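Local coordinates for protein glycoside transferase (Listeria monocytogenes, PDB 6R2M) that probably cleaves glycosidic bonds in the bacterium's exopolysaccharide, acting outside the cell as a monomeric glycoside hydrolase, at residues F86-A91 against Y147-K152; T96-V101 against K135-Q140; D102-T107 against A131-Y136; S161-Q166 against L179-V184. One frame throughout, in Å; residues are numbered along the deposited sequence.

Interaction 1: F86-A91 against Y147-K152; sequences FIKWEA and YDFVHK
An aromatic cluster of F86, Y147 and F149 joins the loop ahead of helix 100-116 to the tight turn that follows strand 147-148. The F86 ring is its shared member. F149 sets its CB over one face of that ring, a CH-pi contact 3.8 Å from the F86 ring centroid. The two phenyl planes are nearly parallel, tilted by 23°, but the offset leaves little ring-on-ring overlap; F149 CD2 instead rests on F86 CB, at 3.6 Å. Y147 approaches from the same side of the F86 plane, and its CD2 comes within 3.4 Å of F86 CE1. This pair is likewise displaced, with centroids 5.4 Å apart, so the two rings are offset neighbours rather than a full stack. With CG placed between its backbone N and carbonyl carbon (chi1 46°), F149 folds back along F86 and points its far end at K88, where F149 CZ lies 3.9 Å from K88 CG. The extended K88 chain crosses F149 at about a right angle and carries its ammonium on to T92 O. The turn is held by D148: OD1 accepts from V150 N (3.0 Å), an Asx turn, and almost straight from H151 N (2.8 Å), which extends it to an Asx motif. Around the cluster, N132 of helix 120-136 lies against the opposite side of the F86 ring, Y136 of that helix meets the Y147 ring at an angle, and I87 packs on D103 and I106 of helix 100-116 and on I129 of helix 120-136.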
# COMPACT_ATOMS: atom_id res chain seq x y z
N PHE A 86 10.52 -10.19 12.30
CA PHE A 86 9.64 -9.03 12.17
C PHE A 86 10.26 -8.04 11.19
O PHE A 86 11.48 -7.99 11.02
CB PHE A 86 9.41 -8.34 13.52
CG PHE A 86 8.64 -9.18 14.50
CD1 PHE A 86 7.25 -9.18 14.51
CD2 PHE A 86 9.31 -9.97 15.42
CE1 PHE A 86 6.55 -9.96 15.43
CE2 PHE A 86 8.62 -10.76 16.33
CZ PHE A 86 7.24 -10.75 16.33
N ILE A 87 9.41 -7.25 10.55
CA ILE A 87 9.86 -6.19 9.64
C ILE A 87 9.61 -4.87 10.34
O ILE A 87 8.45 -4.48 10.56
CB ILE A 87 9.13 -6.23 8.28
CG1 ILE A 87 9.39 -7.55 7.54
CG2 ILE A 87 9.62 -5.07 7.40
CD1 ILE A 87 8.57 -7.70 6.25
N LYS A 88 10.69 -4.17 10.73
CA LYS A 88 10.54 -2.83 11.29
C LYS A 88 9.82 -1.91 10.30
O LYS A 88 10.14 -1.91 9.11
CB LYS A 88 11.92 -2.24 11.60
CG LYS A 88 12.69 -2.93 12.68
CD LYS A 88 14.02 -2.22 12.83
CE LYS A 88 14.84 -2.78 13.97
NZ LYS A 88 16.14 -2.05 14.05
N TRP A 89 8.86 -1.11 10.79
CA TRP A 89 8.15 -0.24 9.86
C TRP A 89 9.05 0.87 9.32
O TRP A 89 8.76 1.42 8.26
CB TRP A 89 6.87 0.34 10.50
CG TRP A 89 7.10 1.42 11.51
CD1 TRP A 89 7.25 1.27 12.86
CD2 TRP A 89 7.19 2.83 11.26
NE1 TRP A 89 7.43 2.50 13.46
CE2 TRP A 89 7.40 3.47 12.50
CE3 TRP A 89 7.10 3.62 10.10
CZ2 TRP A 89 7.54 4.86 12.62
CZ3 TRP A 89 7.24 5.00 10.22
CH2 TRP A 89 7.46 5.60 11.47
N GLU A 90 10.15 1.19 10.01
CA GLU A 90 11.20 2.03 9.44
C GLU A 90 12.54 1.57 9.99
O GLU A 90 12.62 0.93 11.04
CB GLU A 90 10.96 3.53 9.70
CG GLU A 90 11.16 3.99 11.13
CD GLU A 90 11.01 5.50 11.28
OE1 GLU A 90 11.11 6.21 10.25
OE2 GLU A 90 10.78 5.97 12.41
N ALA A 91 13.61 1.88 9.25
CA ALA A 91 14.92 1.28 9.53
C ALA A 91 15.72 2.17 10.48
O ALA A 91 16.65 2.89 10.08
CB ALA A 91 15.67 1.04 8.23
N TYR A 147 2.71 -5.25 16.22
CA TYR A 147 3.18 -5.92 17.41
C TYR A 147 4.50 -5.27 17.78
O TYR A 147 5.38 -5.11 16.93
CB TYR A 147 3.36 -7.43 17.17
CG TYR A 147 3.95 -8.19 18.34
CD1 TYR A 147 3.18 -8.49 19.45
CD2 TYR A 147 5.27 -8.64 18.31
CE1 TYR A 147 3.70 -9.20 20.51
CE2 TYR A 147 5.80 -9.35 19.37
CZ TYR A 147 5.01 -9.62 20.46
OH TYR A 147 5.52 -10.34 21.52
N ASP A 148 4.61 -4.84 19.04
CA ASP A 148 5.88 -4.34 19.54
C ASP A 148 6.70 -5.54 20.00
O ASP A 148 6.38 -6.18 21.01
CB ASP A 148 5.66 -3.34 20.67
CG ASP A 148 6.93 -2.62 21.05
OD1 ASP A 148 7.93 -3.29 21.31
OD2 ASP A 148 6.92 -1.37 21.09
N PHE A 149 7.74 -5.87 19.25
CA PHE A 149 8.53 -7.07 19.50
C PHE A 149 9.65 -6.84 20.51
O PHE A 149 10.40 -7.78 20.79
CB PHE A 149 9.12 -7.59 18.18
CG PHE A 149 9.73 -6.53 17.33
CD1 PHE A 149 11.01 -6.06 17.62
CD2 PHE A 149 9.04 -5.98 16.26
CE1 PHE A 149 11.59 -5.06 16.85
CE2 PHE A 149 9.62 -4.99 15.48
CZ PHE A 149 10.89 -4.54 15.78
N VAL A 150 9.79 -5.62 21.02
CA VAL A 150 10.70 -5.34 22.12
C VAL A 150 9.97 -5.35 23.46
O VAL A 150 10.39 -6.01 24.40
CB VAL A 150 11.42 -4.00 21.89
CG1 VAL A 150 12.20 -3.57 23.15
CG2 VAL A 150 12.35 -4.12 20.68
N HIS A 151 8.84 -4.64 23.55
CA HIS A 151 8.01 -4.63 24.75
C HIS A 151 7.01 -5.78 24.78
O HIS A 151 6.37 -5.99 25.81
CB HIS A 151 7.28 -3.30 24.87
CG HIS A 151 8.20 -2.12 24.94
ND1 HIS A 151 8.97 -1.86 26.06
CD2 HIS A 151 8.49 -1.15 24.05
CE1 HIS A 151 9.69 -0.77 25.85
NE2 HIS A 151 9.42 -0.33 24.64
N LYS A 152 6.87 -6.52 23.67
CA LYS A 152 6.01 -7.70 23.60
C LYS A 152 4.56 -7.32 23.91
O LYS A 152 3.90 -7.91 24.78
CB LYS A 152 6.54 -8.82 24.49
CG LYS A 152 8.00 -9.11 24.19
CD LYS A 152 8.48 -10.47 24.66
CE LYS A 152 9.82 -10.81 24.03
NZ LYS A 152 10.84 -9.76 24.27

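Interaction 2: T96-V101 against K135-Q140; sequences TTNAIV and KYSAEQ
S137, I100 and N98 carry this small buried contact, and S137 gives up the most surface. Its CB points to the 96-101 segment, and the methyl CG2 of I100 fits tightly against the serine side chain, 3.1 Å from S137 OG and 3.5 Å from S137 CB. The torsion of I100 accounts for this: CG1 sits between the backbone N and the carbonyl carbon (chi1 63°), leaving the CG2 branch beside the backbone N to do the touching. The hydroxyl is not left to the methyl alone, since S137 OG is hydrogen-bonded to V144 O. N98 lies beside I100, more loosely. Its ND2 stands 4.0 Å from S137 OG, a packing distance; the amide's own bonds lie elsewhere: OD1 accepts from Y147 N and ND2 donates to D103 OD2. With both ends of the amide gripped, its rotation is fixed, and S137 packs against a group already held in place. A99, between the two touching residues, occupies the N-cap position of helix 100-116, so the contact lies right at the start of that helix. Across from it, S137 is the first residue beyond helix 120-136 and the centre of an inverse gamma turn, with a weak bond of 3.0 Å from A138 N to Y136 O. The arrangement is that of a helix exit turning sharply into a two-stranded antiparallel hairpin, strands 138-139 and 142-143, beside the N-terminus of another helix.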
# COMPACT_ATOMS: atom_id res chain seq x y z
N THR A 96 10.57 -0.33 17.24
CA THR A 96 10.27 -1.56 17.95
C THR A 96 9.00 -2.23 17.47
O THR A 96 8.52 -3.17 18.11
CB THR A 96 10.16 -1.32 19.46
OG1 THR A 96 9.11 -0.38 19.72
CG2 THR A 96 11.48 -0.79 20.02
N THR A 97 8.41 -1.76 16.36
CA THR A 97 7.15 -2.27 15.86
C THR A 97 7.24 -2.50 14.35
O THR A 97 8.06 -1.89 13.65
CB THR A 97 5.98 -1.30 16.14
OG1 THR A 97 6.34 0.01 15.69
CG2 THR A 97 5.70 -1.21 17.62
N ASN A 98 6.36 -3.38 13.87
CA ASN A 98 6.08 -3.54 12.45
C ASN A 98 4.88 -2.65 12.09
O ASN A 98 4.40 -1.85 12.89
CB ASN A 98 5.80 -5.00 12.13
CG ASN A 98 4.50 -5.48 12.75
OD1 ASN A 98 4.13 -5.03 13.83
ND2 ASN A 98 3.78 -6.36 12.05
N ALA A 99 4.38 -2.80 10.86
CA ALA A 99 3.06 -2.32 10.47
C ALA A 99 2.51 -3.37 9.52
O ALA A 99 3.16 -3.68 8.52
CB ALA A 99 3.13 -0.95 9.78
N ILE A 100 1.35 -3.96 9.84
CA ILE A 100 0.95 -5.15 9.08
C ILE A 100 0.79 -4.83 7.60
O ILE A 100 1.07 -5.68 6.75
CB ILE A 100 -0.33 -5.81 9.64
CG1 ILE A 100 -1.56 -4.89 9.55
CG2 ILE A 100 -0.07 -6.37 11.02
CD1 ILE A 100 -2.86 -5.56 10.06
N VAL A 101 0.36 -3.61 7.26
CA VAL A 101 0.15 -3.26 5.85
C VAL A 101 1.46 -3.39 5.08
O VAL A 101 1.47 -3.82 3.92
CB VAL A 101 -0.47 -1.85 5.73
CG1 VAL A 101 0.43 -0.75 6.37
CG2 VAL A 101 -0.86 -1.53 4.29
N LYS A 135 0.73 -14.54 13.46
CA LYS A 135 0.77 -15.07 14.82
C LYS A 135 0.77 -13.96 15.87
O LYS A 135 0.03 -14.02 16.86
CB LYS A 135 1.99 -15.98 14.99
CG LYS A 135 2.20 -16.51 16.41
CD LYS A 135 3.33 -17.52 16.44
CE LYS A 135 3.54 -18.05 17.85
NZ LYS A 135 4.72 -18.95 17.92
N TYR A 136 1.58 -12.92 15.66
CA TYR A 136 1.83 -11.94 16.71
C TYR A 136 1.05 -10.64 16.55
O TYR A 136 0.66 -10.04 17.55
CB TYR A 136 3.33 -11.62 16.80
CG TYR A 136 4.10 -12.75 17.41
CD1 TYR A 136 4.06 -12.97 18.78
CD2 TYR A 136 4.83 -13.63 16.63
CE1 TYR A 136 4.75 -14.03 19.36
CE2 TYR A 136 5.54 -14.70 17.20
CZ TYR A 136 5.49 -14.88 18.56
OH TYR A 136 6.17 -15.93 19.14
N SER A 137 0.81 -10.18 15.32
CA SER A 137 0.12 -8.91 15.13
C SER A 137 -1.40 -9.12 15.00
O SER A 137 -2.05 -8.71 14.05
CB SER A 137 0.71 -8.17 13.94
OG SER A 137 0.37 -6.80 14.03
N ALA A 138 -1.96 -9.75 16.02
CA ALA A 138 -3.35 -10.19 15.98
C ALA A 138 -3.84 -10.42 17.40
O ALA A 138 -3.06 -10.75 18.28
CB ALA A 138 -3.52 -11.47 15.17
N GLU A 139 -5.14 -10.24 17.59
CA GLU A 139 -5.79 -10.50 18.87
C GLU A 139 -6.89 -11.52 18.59
O GLU A 139 -7.86 -11.21 17.90
CB GLU A 139 -6.33 -9.22 19.49
CG GLU A 139 -7.16 -9.44 20.75
CD GLU A 139 -6.39 -10.12 21.87
OE1 GLU A 139 -5.15 -10.01 21.91
OE2 GLU A 139 -7.04 -10.78 22.72
N GLN A 140 -6.69 -12.74 19.09
CA GLN A 140 -7.63 -13.85 18.91
C GLN A 140 -7.90 -14.13 17.44
O GLN A 140 -9.03 -14.43 17.04
CB GLN A 140 -8.93 -13.59 19.67
CG GLN A 140 -8.77 -13.73 21.17
CD GLN A 140 -8.80 -15.17 21.64
OE1 GLN A 140 -7.98 -15.99 21.22
NE2 GLN A 140 -9.77 -15.49 22.49

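Interaction 3: D102-T107 against A131-Y136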
# COMPACT_ATOMS: atom_id res chain seq x y z
N ASP A 102 2.58 -3.05 5.73
CA ASP A 102 3.89 -3.13 5.08
C ASP A 102 4.40 -4.56 5.01
O ASP A 102 5.06 -4.92 4.02
CB ASP A 102 4.89 -2.21 5.80
CG ASP A 102 4.46 -0.75 5.76
OD1 ASP A 102 3.83 -0.34 4.76
OD2 ASP A 102 4.73 0.00 6.73
N ASP A 103 4.08 -5.39 6.02
CA ASP A 103 4.42 -6.80 5.94
C ASP A 103 3.68 -7.46 4.79
O ASP A 103 4.27 -8.22 4.02
CB ASP A 103 4.05 -7.55 7.22
CG ASP A 103 4.75 -7.04 8.44
OD1 ASP A 103 5.66 -6.18 8.34
OD2 ASP A 103 4.39 -7.53 9.54
N PHE A 104 2.37 -7.17 4.68
CA PHE A 104 1.53 -7.72 3.61
C PHE A 104 2.09 -7.36 2.24
O PHE A 104 2.16 -8.21 1.34
CB PHE A 104 0.10 -7.18 3.74
CG PHE A 104 -0.68 -7.70 4.91
CD1 PHE A 104 -0.38 -8.93 5.50
CD2 PHE A 104 -1.73 -6.94 5.42
CE1 PHE A 104 -1.13 -9.38 6.58
CE2 PHE A 104 -2.47 -7.38 6.49
CZ PHE A 104 -2.17 -8.62 7.07
N ARG A 105 2.48 -6.11 2.06
CA ARG A 105 2.99 -5.67 0.77
C ARG A 105 4.29 -6.38 0.42
O ARG A 105 4.46 -6.85 -0.70
CB ARG A 105 3.20 -4.15 0.77
CG ARG A 105 3.64 -3.65 -0.60
CD ARG A 105 3.94 -2.16 -0.56
NE ARG A 105 2.77 -1.38 -0.15
CZ ARG A 105 2.61 -0.83 1.05
NH1 ARG A 105 3.53 -0.98 2.00
NH2 ARG A 105 1.52 -0.12 1.30
N ILE A 106 5.20 -6.50 1.39
CA ILE A 106 6.50 -7.10 1.12
C ILE A 106 6.35 -8.59 0.83
O ILE A 106 6.96 -9.11 -0.11
CB ILE A 106 7.45 -6.84 2.31
CG1 ILE A 106 7.93 -5.38 2.24
CG2 ILE A 106 8.65 -7.78 2.29
CD1 ILE A 106 8.53 -4.83 3.54
N THR A 107 5.55 -9.30 1.64
CA THR A 107 5.40 -10.73 1.42
C THR A 107 4.67 -11.00 0.11
O THR A 107 5.04 -11.93 -0.61
CB THR A 107 4.67 -11.40 2.58
OG1 THR A 107 3.38 -10.80 2.79
CG2 THR A 107 5.50 -11.30 3.84
N ALA A 131 3.70 -15.81 8.29
CA ALA A 131 3.21 -16.62 9.40
C ALA A 131 3.47 -15.93 10.72
O ALA A 131 2.61 -15.92 11.62
CB ALA A 131 3.85 -18.01 9.35
N ASN A 132 4.64 -15.31 10.85
CA ASN A 132 4.96 -14.57 12.07
C ASN A 132 4.05 -13.36 12.24
O ASN A 132 3.62 -13.06 13.36
CB ASN A 132 6.43 -14.16 12.02
CG ASN A 132 6.94 -13.65 13.33
OD1 ASN A 132 7.04 -14.40 14.29
ND2 ASN A 132 7.27 -12.36 13.37
N THR A 133 3.74 -12.65 11.15
CA THR A 133 2.82 -11.52 11.25
C THR A 133 1.44 -11.96 11.70
O THR A 133 0.81 -11.32 12.56
CB THR A 133 2.73 -10.81 9.89
OG1 THR A 133 3.99 -10.23 9.58
CG2 THR A 133 1.65 -9.74 9.92
N LYS A 134 0.93 -13.04 11.12
CA LYS A 134 -0.37 -13.56 11.52
C LYS A 134 -0.39 -13.98 12.98
O LYS A 134 -1.39 -13.78 13.69
CB LYS A 134 -0.74 -14.74 10.63
CG LYS A 134 -2.00 -15.50 11.05
CD LYS A 134 -2.23 -16.68 10.12
CE LYS A 134 -3.17 -17.72 10.69
NZ LYS A 134 -3.27 -18.86 9.75
N LYS A 135 0.73 -14.54 13.46
CA LYS A 135 0.77 -15.07 14.82
C LYS A 135 0.77 -13.96 15.87
O LYS A 135 0.03 -14.02 16.86
CB LYS A 135 1.99 -15.98 14.99
CG LYS A 135 2.20 -16.51 16.41
CD LYS A 135 3.33 -17.52 16.44
CE LYS A 135 3.54 -18.05 17.85
NZ LYS A 135 4.72 -18.95 17.92
N TYR A 136 1.58 -12.92 15.66
CA TYR A 136 1.83 -11.94 16.71
C TYR A 136 1.05 -10.64 16.55
O TYR A 136 0.66 -10.04 17.55
CB TYR A 136 3.33 -11.62 16.80
CG TYR A 136 4.10 -12.75 17.41
CD1 TYR A 136 4.06 -12.97 18.78
CD2 TYR A 136 4.83 -13.63 16.63
CE1 TYR A 136 4.75 -14.03 19.36
CE2 TYR A 136 5.54 -14.70 17.20
CZ TYR A 136 5.49 -14.88 18.56
OH TYR A 136 6.17 -15.93 19.14
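In the helical hairpin of 100-116 and 120-136, consecutive helices that run roughly antiparallel here, D103 and T133 form a buried polar bond. T133 OG1 donates to D103 OD2 at 2.7 Å, a short bond that reaches the oxygen from above the carboxylate plane, 38° out of it. The same oxygen also accepts from N98 ND2, so two donors grip it, one from the neighbouring helix and one from the loop just before its own. T133 uses both branches: OG1, beside its backbone N (chi1 -66°), faces D103, while the methyl CG2 comes 3.5 Å from D103 OD2 and 4.4 Å from F104 CE1. The methyl approaches the F104 ring obliquely, at a loose distance, and the apolar part of the contact is slight compared with the bond. One turn on, T107 N donates to D103 O at 2.9 Å, the regular helical bond. On another side of the helix, R105 NH1 forms a salt bridge with D102 OD1 at 2.8 Å. D102 OD1 is met on its anti side and lies in the guanidinium plane, while the R105 side chain packs on E51, L55 and E58 of helix 50-62. The helix pair is flanked by other elements: F104 reaches A167 and M168 of helix 165-170, and K134 extends its ammonium to I171 O and N172 O beyond that helix, while between the two helices T107 packs on A126, I129 and L130.

Interaction 4: S161-Q166 against L179-V184; sequences SYLNIQ and LPIQTV
I181 packs on L163 and I165 in an apolar helix-to-loop contact, which sets the short helix 179-183 against the N-terminal start of helix 165-170. L179 opens the segment and serves it through its carbonyl: T183 OG1 donates to L179 O at 2.6 Å, tilted 35° from the carbonyl plane, and T183 N adds a weak bond to the same oxygen. P180 follows, facing the 161-166 segment but set farther back, with its ring on L160. I181 then does the touching. The backbone points its CB at the partner segment, and L163 CD1 comes to 3.7 Å from I181 CB. L163 and I181 pass each other in opposite directions rather than meeting end to end. With CG1 anti to the backbone N (chi1 -163°), CG2 of I181 falls between N and the carbonyl carbon, where it meets I165 CD1 at a looser 4.3 Å. I165 is the first residue of helix 165-170; N164, at its N-cap, holds the opening turn by accepting from A167 N with OD1. From I181 on, helix 209-223 is the neighbour: I181 O accepts from N223 ND2, and Q182 NE2 is bonded to E222 OE2. T183, besides its bond back to L179, touches F199 of strand 198-200. V184 leaves the helical conformation and packs on L160, Y219 and F199, while its backbone N makes a weak bond of 3.1 Å to P180 O.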
# COMPACT_ATOMS: atom_id res chain seq x y z
N SER A 161 -7.50 0.53 6.69
CA SER A 161 -6.64 0.82 5.55
C SER A 161 -5.38 -0.02 5.54
O SER A 161 -4.65 0.00 4.54
CB SER A 161 -6.28 2.31 5.53
OG SER A 161 -5.43 2.63 6.63
N TYR A 162 -5.10 -0.76 6.60
CA TYR A 162 -3.96 -1.66 6.66
C TYR A 162 -4.29 -3.04 6.11
O TYR A 162 -3.38 -3.88 6.00
CB TYR A 162 -3.48 -1.79 8.11
CG TYR A 162 -2.53 -0.71 8.60
CD1 TYR A 162 -2.48 0.55 8.00
CD2 TYR A 162 -1.67 -0.97 9.66
CE1 TYR A 162 -1.61 1.53 8.47
CE2 TYR A 162 -0.81 -0.01 10.14
CZ TYR A 162 -0.76 1.23 9.53
OH TYR A 162 0.12 2.18 10.01
N LEU A 163 -5.54 -3.31 5.74
CA LEU A 163 -5.91 -4.66 5.32
C LEU A 163 -5.50 -4.90 3.88
O LEU A 163 -5.69 -4.04 3.00
CB LEU A 163 -7.41 -4.90 5.48
CG LEU A 163 -7.97 -4.84 6.90
CD1 LEU A 163 -9.49 -4.88 6.86
CD2 LEU A 163 -7.45 -5.97 7.76
N ASN A 164 -4.91 -6.06 3.63
CA ASN A 164 -4.54 -6.50 2.30
C ASN A 164 -5.20 -7.87 2.17
O ASN A 164 -4.70 -8.85 2.72
CB ASN A 164 -3.02 -6.56 2.15
CG ASN A 164 -2.57 -6.93 0.76
OD1 ASN A 164 -3.14 -7.80 0.10
ND2 ASN A 164 -1.50 -6.29 0.32
N ILE A 165 -6.36 -7.92 1.50
CA ILE A 165 -7.15 -9.14 1.50
C ILE A 165 -6.40 -10.27 0.81
O ILE A 165 -6.40 -11.41 1.27
CB ILE A 165 -8.52 -8.89 0.84
CG1 ILE A 165 -9.31 -7.84 1.63
CG2 ILE A 165 -9.32 -10.22 0.71
CD1 ILE A 165 -9.42 -8.11 3.13
N GLN A 166 -5.75 -9.97 -0.31
CA GLN A 166 -4.98 -11.01 -1.00
C GLN A 166 -3.91 -11.61 -0.10
O GLN A 166 -3.78 -12.84 -0.01
CB GLN A 166 -4.36 -10.43 -2.28
CG GLN A 166 -3.41 -11.40 -2.96
CD GLN A 166 -3.45 -11.32 -4.48
OE1 GLN A 166 -4.53 -11.22 -5.08
NE2 GLN A 166 -2.28 -11.36 -5.10
N LEU A 179 -14.23 -10.11 9.79
CA LEU A 179 -15.45 -9.46 10.27
C LEU A 179 -15.37 -7.94 10.21
O LEU A 179 -16.39 -7.33 9.84
CB LEU A 179 -15.79 -9.93 11.69
CG LEU A 179 -17.19 -9.55 12.18
CD1 LEU A 179 -18.20 -10.53 11.62
CD2 LEU A 179 -17.28 -9.51 13.70
N PRO A 180 -14.25 -7.28 10.54
CA PRO A 180 -14.24 -5.81 10.44
C PRO A 180 -14.57 -5.31 9.04
O PRO A 180 -15.45 -4.45 8.89
CB PRO A 180 -12.82 -5.44 10.88
CG PRO A 180 -12.47 -6.53 11.86
CD PRO A 180 -13.08 -7.78 11.29
N ILE A 181 -13.91 -5.84 8.00
CA ILE A 181 -14.17 -5.32 6.66
C ILE A 181 -15.49 -5.84 6.09
O ILE A 181 -16.06 -5.22 5.18
CB ILE A 181 -12.97 -5.64 5.74
CG1 ILE A 181 -12.99 -4.78 4.47
CG2 ILE A 181 -12.91 -7.12 5.40
CD1 ILE A 181 -12.80 -3.28 4.71
N GLN A 182 -16.01 -6.94 6.62
CA GLN A 182 -17.33 -7.41 6.20
C GLN A 182 -18.46 -6.56 6.75
O GLN A 182 -19.54 -6.56 6.16
CB GLN A 182 -17.55 -8.86 6.63
CG GLN A 182 -16.75 -9.86 5.83
CD GLN A 182 -16.73 -11.24 6.50
OE1 GLN A 182 -17.21 -11.40 7.61
NE2 GLN A 182 -16.16 -12.22 5.81
N THR A 183 -18.24 -5.86 7.86
CA THR A 183 -19.34 -5.22 8.58
C THR A 183 -19.20 -3.70 8.68
O THR A 183 -20.12 -3.05 9.20
CB THR A 183 -19.48 -5.82 9.98
OG1 THR A 183 -18.25 -5.68 10.72
CG2 THR A 183 -19.80 -7.31 9.88
N VAL A 184 -18.11 -3.12 8.18
CA VAL A 184 -17.95 -1.67 8.22
C VAL A 184 -18.97 -1.01 7.29
O VAL A 184 -19.39 -1.58 6.27
CB VAL A 184 -16.51 -1.28 7.83
CG1 VAL A 184 -16.23 -1.61 6.37
CG2 VAL A 184 -16.23 0.19 8.10

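Overall arrangement
Interactions 1, 2 and 3 form one continuous patch on the same side of the chain's centre. Interactions 2 and 3 have centres 7 Å apart, share K135 and Y136, and are joined where N98 ND2 bonds D103 OD2 at 2.8 Å. Interactions 1 and 2, with centres 9 Å apart, are linked by D148 OD2 to T96 OG1 and by Y147 N to N98 OD1, so N98 connects all three. Interaction 4 comes later in the chain; its centre is about 15 Å from those of interactions 2 and 3, and it meets them through Y162, against I100, V101 and F104, and N164, against F104. Interaction 1 stays apart from it, with nearest atoms about 7 Å away.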